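Long-range contact in EvdO1 (Micromonospora carbonacea, PDB 4XBZ), which probably acts as a metal-dependent oxygenase of the phytanoyl-CoA dioxygenase family, carrying out an oxidative cyclization in orthosomycin biosynthesis: residues 174-188 with 228-241. Residues are numbered along the deposited sequence; the frame is centred on the assembly and turned at random.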
loop_
_atom_site.group_PDB
_atom_site.type_symbol
_atom_site.label_atom_id
_atom_site.label_comp_id
_atom_site.label_asym_id
_atom_site.label_seq_id
_atom_site.Cartn_x
_atom_site.Cartn_y
_atom_site.Cartn_z
ATOM N N GLY A 174 -6.611 4.676 5.146
ATOM C CA GLY A 174 -7.582 4.978 4.105
ATOM C C GLY A 174 -7.067 4.445 2.786
ATOM O O GLY A 174 -7.844 3.973 1.955
ATOM N N ALA A 175 -5.743 4.518 2.603
ATOM C CA ALA A 175 -5.069 3.955 1.437
ATOM C C ALA A 175 -5.177 2.424 1.344
ATOM O O ALA A 175 -4.835 1.862 0.306
ATOM C CB ALA A 175 -3.616 4.353 1.441
ATOM N N GLY A 176 -5.641 1.755 2.407
ATOM C CA GLY A 176 -5.904 0.320 2.344
ATOM C C GLY A 176 -4.775 -0.614 2.789
ATOM O O GLY A 176 -4.319 -1.472 2.033
ATOM N N ARG A 177 -4.336 -0.470 4.030
ATOM C CA ARG A 177 -3.224 -1.268 4.532
ATOM C C ARG A 177 -3.747 -2.341 5.486
ATOM O O ARG A 177 -3.075 -3.340 5.743
ATOM C CB ARG A 177 -2.193 -0.357 5.214
ATOM C CG ARG A 177 -1.843 0.871 4.333
ATOM C CD ARG A 177 -1.216 2.002 5.139
ATOM N NE ARG A 177 0.107 1.606 5.555
ATOM C CZ ARG A 177 0.697 1.997 6.677
ATOM N NH1 ARG A 177 0.086 2.832 7.507
ATOM N NH2 ARG A 177 1.917 1.551 6.948
ATOM N N VAL A 178 -4.959 -2.120 5.992
ATOM C CA VAL A 178 -5.677 -3.115 6.773
ATOM C C VAL A 178 -6.817 -3.666 5.921
ATOM O O VAL A 178 -7.750 -2.950 5.561
ATOM C CB VAL A 178 -6.233 -2.529 8.085
ATOM C CG1 VAL A 178 -6.981 -3.595 8.863
ATOM C CG2 VAL A 178 -5.096 -1.930 8.912
ATOM N N ILE A 179 -6.730 -4.945 5.594
ATOM C CA ILE A 179 -7.522 -5.504 4.512
ATOM C C ILE A 179 -8.180 -6.837 4.892
ATOM O O ILE A 179 -7.543 -7.729 5.462
ATOM C CB ILE A 179 -6.648 -5.710 3.252
ATOM C CG1 ILE A 179 -5.962 -4.401 2.843
ATOM C CG2 ILE A 179 -7.477 -6.303 2.101
ATOM C CD1 ILE A 179 -5.124 -4.521 1.586
ATOM N N ASP A 180 -9.466 -6.932 4.569
ATOM C CA ASP A 180 -10.222 -8.182 4.564
ATOM C C ASP A 180 -10.139 -8.890 3.215
ATOM O O ASP A 180 -10.500 -8.313 2.189
ATOM C CB ASP A 180 -11.687 -7.908 4.870
ATOM C CG ASP A 180 -12.033 -8.163 6.295
ATOM O OD1 ASP A 180 -11.431 -9.085 6.885
ATOM O OD2 ASP A 180 -12.900 -7.442 6.820
ATOM N N ALA A 181 -9.672 -10.132 3.207
ATOM C CA ALA A 181 -9.755 -10.947 2.005
ATOM C C ALA A 181 -10.886 -11.948 2.176
ATOM O O ALA A 181 -10.847 -12.797 3.077
ATOM C CB ALA A 181 -8.456 -11.651 1.731
ATOM N N GLY A 182 -11.898 -11.828 1.321
ATOM C CA GLY A 182 -13.070 -12.682 1.379
ATOM C C GLY A 182 -13.006 -13.681 0.253
ATOM O O GLY A 182 -13.114 -13.309 -0.915
ATOM N N ILE A 183 -12.798 -14.946 0.601
ATOM C CA ILE A 183 -12.732 -16.008 -0.395
ATOM C C ILE A 183 -14.074 -16.755 -0.456
ATOM O O ILE A 183 -14.552 -17.310 0.537
ATOM C CB ILE A 183 -11.580 -16.949 -0.083
ATOM C CG1 ILE A 183 -10.310 -16.114 0.069
ATOM C CG2 ILE A 183 -11.421 -17.993 -1.172
ATOM C CD1 ILE A 183 -9.069 -16.907 0.396
ATOM N N TYR A 184 -14.699 -16.720 -1.627
ATOM C CA TYR A 184 -16.076 -17.174 -1.769
ATOM C C TYR A 184 -16.191 -18.657 -2.107
ATOM O O TYR A 184 -15.643 -19.132 -3.110
ATOM C CB TYR A 184 -16.783 -16.328 -2.828
ATOM C CG TYR A 184 -17.192 -14.990 -2.286
ATOM C CD1 TYR A 184 -16.238 -14.076 -1.848
ATOM C CD2 TYR A 184 -18.529 -14.637 -2.189
ATOM C CE1 TYR A 184 -16.602 -12.853 -1.332
ATOM C CE2 TYR A 184 -18.899 -13.409 -1.687
ATOM C CZ TYR A 184 -17.925 -12.517 -1.257
ATOM O OH TYR A 184 -18.280 -11.295 -0.734
ATOM N N LEU A 185 -16.911 -19.379 -1.253
ATOM C CA LEU A 185 -17.131 -20.805 -1.441
ATOM C C LEU A 185 -18.432 -21.017 -2.214
ATOM O O LEU A 185 -18.609 -22.015 -2.911
ATOM C CB LEU A 185 -17.199 -21.534 -0.105
ATOM C CG LEU A 185 -16.051 -21.322 0.877
ATOM C CD1 LEU A 185 -15.997 -22.437 1.922
ATOM C CD2 LEU A 185 -14.724 -21.181 0.151
ATOM N N ASP A 186 -19.349 -20.073 -2.067
ATOM C CA ASP A 186 -20.612 -20.142 -2.772
ATOM C C ASP A 186 -20.771 -18.882 -3.611
ATOM O O ASP A 186 -20.179 -17.843 -3.279
ATOM C CB ASP A 186 -21.761 -20.317 -1.780
ATOM C CG ASP A 186 -21.558 -21.509 -0.884
ATOM O OD1 ASP A 186 -21.227 -22.604 -1.400
ATOM O OD2 ASP A 186 -21.706 -21.347 0.342
ATOM N N PRO A 187 -21.534 -18.970 -4.714
ATOM C CA PRO A 187 -21.715 -17.768 -5.539
ATOM C C PRO A 187 -22.461 -16.688 -4.769
ATOM O O PRO A 187 -23.204 -16.991 -3.830
ATOM C CB PRO A 187 -22.529 -18.267 -6.738
ATOM C CG PRO A 187 -23.231 -19.469 -6.253
ATOM C CD PRO A 187 -22.366 -20.097 -5.182
ATOM N N ALA A 188 -22.186 -15.440 -5.128
ATOM C CA ALA A 188 -22.883 -14.277 -4.602
ATOM C C ALA A 188 -23.396 -13.483 -5.797
ATOM O O ALA A 188 -22.739 -12.536 -6.239
ATOM C CB ALA A 188 -21.962 -13.420 -3.734
ATOM N N ALA A 228 -20.824 -6.557 -5.163
ATOM C CA ALA A 228 -19.691 -7.431 -5.309
ATOM C C ALA A 228 -20.162 -8.785 -5.835
ATOM O O ALA A 228 -20.472 -9.685 -5.043
ATOM C CB ALA A 228 -18.981 -7.571 -3.973
ATOM N N VAL A 229 -20.203 -8.931 -7.163
ATOM C CA VAL A 229 -20.807 -10.111 -7.786
ATOM C C VAL A 229 -19.798 -11.232 -8.028
ATOM O O VAL A 229 -18.887 -11.114 -8.843
ATOM C CB VAL A 229 -21.503 -9.752 -9.122
ATOM C CG1 VAL A 229 -22.069 -11.015 -9.789
ATOM C CG2 VAL A 229 -22.611 -8.732 -8.882
ATOM N N MET A 230 -20.005 -12.346 -7.329
ATOM C CA MET A 230 -18.962 -13.359 -7.134
ATOM C C MET A 230 -19.299 -14.778 -7.594
ATOM O O MET A 230 -20.384 -15.303 -7.301
ATOM C CB MET A 230 -18.602 -13.425 -5.644
ATOM C CG MET A 230 -18.344 -12.080 -5.056
ATOM S SD MET A 230 -16.792 -11.462 -5.689
ATOM C CE MET A 230 -16.957 -9.762 -5.306
ATOM N N GLN A 231 -18.337 -15.402 -8.269
ATOM C CA GLN A 231 -18.377 -16.839 -8.520
ATOM C C GLN A 231 -17.557 -17.555 -7.450
ATOM O O GLN A 231 -16.668 -16.948 -6.864
ATOM C CB GLN A 231 -17.848 -17.162 -9.921
ATOM C CG GLN A 231 -18.742 -16.648 -11.043
ATOM C CD GLN A 231 -20.208 -16.849 -10.744
ATOM O OE1 GLN A 231 -20.675 -17.979 -10.540
ATOM N NE2 GLN A 231 -20.952 -15.742 -10.689
ATOM N N PRO A 232 -17.865 -18.838 -7.167
ATOM C CA PRO A 232 -17.052 -19.503 -6.135
ATOM C C PRO A 232 -15.573 -19.584 -6.538
ATOM O O PRO A 232 -15.232 -19.748 -7.724
ATOM C CB PRO A 232 -17.687 -20.895 -6.019
ATOM C CG PRO A 232 -19.132 -20.684 -6.430
ATOM C CD PRO A 232 -19.045 -19.641 -7.549
ATOM N N GLY A 233 -14.701 -19.426 -5.549
ATOM C CA GLY A 233 -13.268 -19.367 -5.805
ATOM C C GLY A 233 -12.753 -17.991 -6.187
ATOM O O GLY A 233 -11.552 -17.810 -6.404
ATOM N N ASP A 234 -13.664 -17.027 -6.306
ATOM C CA ASP A 234 -13.280 -15.630 -6.510
ATOM C C ASP A 234 -12.945 -15.010 -5.175
ATOM O O ASP A 234 -13.333 -15.534 -4.137
ATOM C CB ASP A 234 -14.394 -14.813 -7.162
ATOM C CG ASP A 234 -14.534 -15.080 -8.629
ATOM O OD1 ASP A 234 -13.612 -15.677 -9.232
ATOM O OD2 ASP A 234 -15.576 -14.667 -9.181
ATOM N N LEU A 235 -12.275 -13.860 -5.226
ATOM C CA LEU A 235 -11.762 -13.188 -4.041
ATOM C C LEU A 235 -12.159 -11.716 -3.987
ATOM O O LEU A 235 -11.873 -10.944 -4.910
ATOM C CB LEU A 235 -10.233 -13.325 -3.993
ATOM C CG LEU A 235 -9.491 -12.352 -3.069
ATOM C CD1 LEU A 235 -9.739 -12.655 -1.604
ATOM C CD2 LEU A 235 -7.995 -12.307 -3.390
ATOM N N LEU A 236 -12.823 -11.330 -2.908
ATOM C CA LEU A 236 -13.113 -9.921 -2.683
ATOM C C LEU A 236 -12.152 -9.319 -1.641
ATOM O O LEU A 236 -12.069 -9.773 -0.497
ATOM C CB LEU A 236 -14.568 -9.712 -2.241
ATOM C CG LEU A 236 -14.961 -8.238 -2.033
ATOM C CD1 LEU A 236 -14.988 -7.497 -3.354
ATOM C CD2 LEU A 236 -16.294 -8.084 -1.302
ATOM N N LEU A 237 -11.417 -8.302 -2.075
ATOM C CA LEU A 237 -10.543 -7.519 -1.213
ATOM C C LEU A 237 -11.281 -6.262 -0.806
ATOM O O LEU A 237 -11.737 -5.500 -1.675
ATOM C CB LEU A 237 -9.240 -7.163 -1.942
ATOM C CG LEU A 237 -8.457 -8.380 -2.446
ATOM C CD1 LEU A 237 -7.386 -8.000 -3.458
ATOM C CD2 LEU A 237 -7.863 -9.148 -1.265
ATOM N N HIS A 238 -11.425 -6.029 0.496
ATOM C CA HIS A 238 -11.949 -4.735 0.895
ATOM C C HIS A 238 -11.221 -4.108 2.079
ATOM O O HIS A 238 -10.765 -4.771 3.019
ATOM C CB HIS A 238 -13.479 -4.817 1.130
ATOM C CG HIS A 238 -13.908 -5.271 2.494
ATOM N ND1 HIS A 238 -14.368 -6.551 2.736
ATOM C CD2 HIS A 238 -14.075 -4.589 3.652
ATOM C CE1 HIS A 238 -14.744 -6.652 4.001
ATOM N NE2 HIS A 238 -14.573 -5.475 4.580
ATOM N N ASN A 239 -11.057 -2.801 1.938
ATOM C CA ASN A 239 -10.569 -1.914 2.968
ATOM C C ASN A 239 -11.580 -1.883 4.100
ATOM O O ASN A 239 -12.772 -1.695 3.845
ATOM C CB ASN A 239 -10.369 -0.527 2.370
ATOM C CG ASN A 239 -9.677 0.432 3.302
ATOM O OD1 ASN A 239 -9.817 0.365 4.525
ATOM N ND2 ASN A 239 -8.943 1.368 2.716
ATOM N N ILE A 240 -11.118 -2.068 5.335
ATOM C CA ILE A 240 -12.024 -2.122 6.484
ATOM C C ILE A 240 -12.755 -0.790 6.707
ATOM O O ILE A 240 -13.766 -0.748 7.414
ATOM C CB ILE A 240 -11.273 -2.510 7.785
ATOM C CG1 ILE A 240 -10.083 -1.571 8.002
ATOM C CG2 ILE A 240 -10.790 -3.961 7.714
ATOM C CD1 ILE A 240 -9.847 -1.197 9.418
ATOM N N LEU A 241 -12.245 0.282 6.102
ATOM C CA LEU A 241 -12.856 1.608 6.207
ATOM C C LEU A 241 -13.921 1.845 5.120
ATOM O O LEU A 241 -14.638 2.858 5.134
ATOM C CB LEU A 241 -11.775 2.703 6.117
ATOM C CG LEU A 241 -10.673 2.713 7.186
ATOM C CD1 LEU A 241 -9.675 3.874 7.018
ATOM C CD2 LEU A 241 -11.311 2.759 8.546
HETATM O O HOH W 1 -7.397 -0.328 5.579
HETATM O O HOH W 2 -20.576 -10.214 -2.404
#
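Gly182 and Leu236 face each other as a hydrogen-bonded antiparallel pair, Gly182 N reaching Leu236 O at 2.7 Å and Leu236 N returning to Gly182 O. Asp180 and His238 repeat the pattern two residues along, beyond the non-hydrogen-bonded pair Ala181 and Leu237. Where strand 179-184 ends, Tyr184 N donates to Asp234 O, and its own carbonyl takes Gly233 N from the type II turn 231-234 in a nearly straight bond, Gly233 N to Tyr184 O 2.6 Å. Farther out, Ala188 and Met230 bond both ways as a single bridge. At the other end, a water sits within hydrogen-bonding reach of both Val178 O and Asn239 OD1; OD1 also accepts from Leu241 N in an Asx turn.

Asp180 lays its CB over one face of the His238 imidazole, 3.4 Å from CE1, with carboxylate and ring planes 56° apart; NE2 of that ring bonds instead to Asp162, a ligand of the nickel. Met230 crosses the Tyr184 ring: CG sits over the face, 3.8 Å from the centroid, and the bend at chi2 (-71°) carries SD above the same face in a longer Met-aromatic contact. Leu236 lies alongside the phenol, whose OH reaches Ala228 O through a water. A leucine in place of Tyr184 would probably leave that water without its phenolic partner and strip Met230 of its aromatic face. Pro232 CG packs on Pro187 CD at 3.5 Å, while Leu235 CD1 and Leu237 CD2 converge on Ala181 CB on the face turned to helix 125-134.

These are neighbouring strands of the double-stranded beta helix, largely apolar on the helix-covered side. On the other, His238 acts in the second shell, its bond to Asp162 probably helping to orient that metal ligand.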